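Long-range contact in UPF0678 fatty acid-binding protein-like protein ERS007657_00996 (PDB 6R3W), which binds heme b in a beta-barrel and probably scavenges peroxynitrite by isomerising it to nitrate: residues 101-106 with 131-136. Numbering follows the deposited sequence. Where two conformers were deposited one is given.
Sequences GDVIEL and SYRIDG
Arg133 and Glu105, a non-hydrogen-bonded pair on neighbouring antiparallel strands, run side by side from the same face of the sheet and are joined through water as well as directly: the salt bridge from Arg133 NH1 to Glu105 OE2 is long, 3.7 Å, whereas one water accepts from NH1 at 2.8 Å and donates to OE2 at 2.7 Å. A second water also accepts from NH1 but reaches OE2 weakly. Both waters lie at the guanidinium edge, in its plane, while the carboxylate plane stands nearly perpendicular to it (87°). Arg133 suits this place because its chain, extended from CG to NE with CG anti to the backbone N (chi1 179°), is long enough to bring its guanidinium across onto Val103, whose CG1 lies over one guanidinium face, 3.6 Å above the plane and offset toward the rim. The far nitrogen, NH2, makes a weak salt-bridge bond of 3.4 Å to OD2 of Asp135, completing a salt-bridge network of Glu105, Arg133 and Asp135 that packs against the methyls of Val103; Val103 CG2 touches the Asp135 carboxylate as well. The two strands, 103-118 and 125-135, form a hairpin in the ten-stranded antiparallel barrel of the nitrobindins, which belong to the calycin clan. Ile104 with Ile134 and Leu106 with Tyr132 are its hydrogen-bonded pairs here, Ile104 N reaching Ile134 O at 2.8 Å. On the face opposite the charges, these residues bring apolar surface together: Leu106 CD1 lies 3.9 Å from Ile134 CD1 and also meets Tyr132 CB. Branched Ile104 and Ile134 suit the extended backbone and pack against Leu15, while the end of Tyr132 leads away from strand 103-118 to stack on Tyr141; the Tyr132 side chain is about 8 Å from the bound heme. Just beyond the strand, Gly136, whose positive phi (61°) glycine adopts readily, donates its N-H to Asp102 O.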
loop_
_atom_site.group_PDB
_atom_site.type_symbol
_atom_site.label_atom_id
_atom_site.label_comp_id
_atom_site.label_asym_id
_atom_site.label_seq_id
_atom_site.Cartn_x
_atom_site.Cartn_y
_atom_site.Cartn_z
ATOM N N GLY A 101 -13.389 -16.336 -4.252
ATOM C CA GLY A 101 -12.910 -16.730 -5.585
ATOM C C GLY A 101 -11.705 -15.921 -6.013
ATOM O O GLY A 101 -10.716 -15.897 -5.280
ATOM N N ASP A 102 -11.783 -15.267 -7.167
ATOM C CA ASP A 102 -10.641 -14.537 -7.776
ATOM C C ASP A 102 -10.519 -13.143 -7.156
ATOM O O ASP A 102 -9.725 -12.368 -7.662
ATOM C CB ASP A 102 -10.763 -14.452 -9.302
ATOM C CG ASP A 102 -10.460 -15.746 -10.021
ATOM O OD1 ASP A 102 -9.449 -16.401 -9.659
ATOM O OD2 ASP A 102 -11.204 -16.058 -10.968
ATOM N N VAL A 103 -11.278 -12.855 -6.103
ATOM C CA VAL A 103 -11.195 -11.542 -5.407
ATOM C C VAL A 103 -10.535 -11.727 -4.042
ATOM O O VAL A 103 -11.054 -12.484 -3.219
ATOM C CB VAL A 103 -12.569 -10.887 -5.276
ATOM C CG1 VAL A 103 -12.491 -9.610 -4.456
ATOM C CG2 VAL A 103 -13.176 -10.623 -6.643
ATOM N N ILE A 104 -9.488 -10.954 -3.790
ATOM C CA ILE A 104 -8.878 -10.798 -2.451
ATOM C C ILE A 104 -9.184 -9.388 -1.987
ATOM O O ILE A 104 -8.873 -8.454 -2.724
ATOM C CB ILE A 104 -7.358 -11.045 -2.482
ATOM C CG1 ILE A 104 -7.017 -12.445 -2.971
ATOM C CG2 ILE A 104 -6.738 -10.766 -1.122
ATOM C CD1 ILE A 104 -5.591 -12.592 -3.431
ATOM N N GLU A 105 -9.683 -9.250 -0.771
ATOM C CA GLU A 105 -9.894 -7.943 -0.136
ATOM C C GLU A 105 -9.006 -7.872 1.089
ATOM O O GLU A 105 -9.148 -8.730 1.977
ATOM C CB GLU A 105 -11.362 -7.736 0.195
ATOM C CG GLU A 105 -12.222 -7.622 -1.045
ATOM C CD GLU A 105 -13.704 -7.670 -0.787
ATOM O OE1 GLU A 105 -14.203 -8.750 -0.411
ATOM O OE2 GLU A 105 -14.362 -6.669 -1.053
ATOM N N LEU A 106 -8.139 -6.857 1.146
ATOM C CA LEU A 106 -7.294 -6.595 2.322
ATOM C C LEU A 106 -7.714 -5.268 2.941
ATOM O O LEU A 106 -7.897 -4.276 2.205
ATOM C CB LEU A 106 -5.821 -6.543 1.935
ATOM C CG LEU A 106 -5.245 -7.771 1.268
ATOM C CD1 LEU A 106 -5.087 -7.542 -0.218
ATOM C CD2 LEU A 106 -3.914 -8.126 1.894
ATOM N N SER A 131 -7.266 0.140 1.911
ATOM C CA SER A 131 -8.212 -0.868 1.400
ATOM C C SER A 131 -7.732 -1.327 0.017
ATOM O O SER A 131 -7.683 -0.505 -0.873
ATOM C CB SER A 131 -9.598 -0.285 1.352
ATOM O OG SER A 131 -10.532 -1.240 0.907
ATOM N N TYR A 132 -7.342 -2.585 -0.102
ATOM C CA TYR A 132 -6.811 -3.141 -1.365
ATOM C C TYR A 132 -7.795 -4.219 -1.865
ATOM O O TYR A 132 -8.316 -5.039 -1.044
ATOM C CB TYR A 132 -5.361 -3.630 -1.177
ATOM C CG TYR A 132 -4.282 -2.561 -1.280
ATOM C CD1 TYR A 132 -3.304 -2.605 -2.270
ATOM C CD2 TYR A 132 -4.204 -1.528 -0.361
ATOM C CE1 TYR A 132 -2.344 -1.606 -2.392
ATOM C CE2 TYR A 132 -3.288 -0.491 -0.503
ATOM C CZ TYR A 132 -2.335 -0.542 -1.503
ATOM O OH TYR A 132 -1.404 0.452 -1.589
ATOM N N ARG A 133 -7.972 -4.257 -3.167
ATOM C CA ARG A 133 -8.758 -5.298 -3.842
ATOM C C ARG A 133 -7.938 -5.845 -5.002
ATOM O O ARG A 133 -7.504 -5.058 -5.838
ATOM C CB ARG A 133 -10.089 -4.712 -4.319
ATOM C CG ARG A 133 -10.979 -5.703 -5.054
ATOM C CD ARG A 133 -12.128 -4.955 -5.700
ATOM N NE ARG A 133 -12.971 -5.815 -6.500
ATOM C CZ ARG A 133 -14.030 -6.445 -6.041
ATOM N NH1 ARG A 133 -14.316 -6.400 -4.748
ATOM N NH2 ARG A 133 -14.686 -7.272 -6.829
ATOM N N ILE A 134 -7.681 -7.141 -5.006
ATOM C CA ILE A 134 -7.101 -7.835 -6.177
ATOM C C ILE A 134 -8.218 -8.698 -6.786
ATOM O O ILE A 134 -8.746 -9.572 -6.095
ATOM C CB ILE A 134 -5.841 -8.662 -5.824
ATOM C CG1 ILE A 134 -4.647 -7.795 -5.391
ATOM C CG2 ILE A 134 -5.466 -9.545 -7.007
ATOM C CD1 ILE A 134 -4.804 -7.102 -4.060
ATOM N N ASP A 135 -8.640 -8.355 -7.988
ATOM C CA ASP A 135 -9.722 -9.044 -8.726
ATOM C C ASP A 135 -9.137 -9.530 -10.047
ATOM O O ASP A 135 -8.913 -8.709 -10.934
ATOM C CB ASP A 135 -10.913 -8.107 -8.909
ATOM C CG ASP A 135 -12.088 -8.730 -9.615
ATOM O OD1 ASP A 135 -11.952 -9.866 -10.073
ATOM O OD2 ASP A 135 -13.133 -8.059 -9.696
ATOM N N GLY A 136 -8.706 -10.778 -10.088
ATOM C CA GLY A 136 -8.003 -11.294 -11.270
ATOM C C GLY A 136 -6.724 -10.519 -11.537
ATOM O O GLY A 136 -5.786 -10.644 -10.740
HETATM O O HOH W 1 -13.628 -4.660 -2.625
HETATM O O HOH W 2 -16.296 -8.159 -3.463
#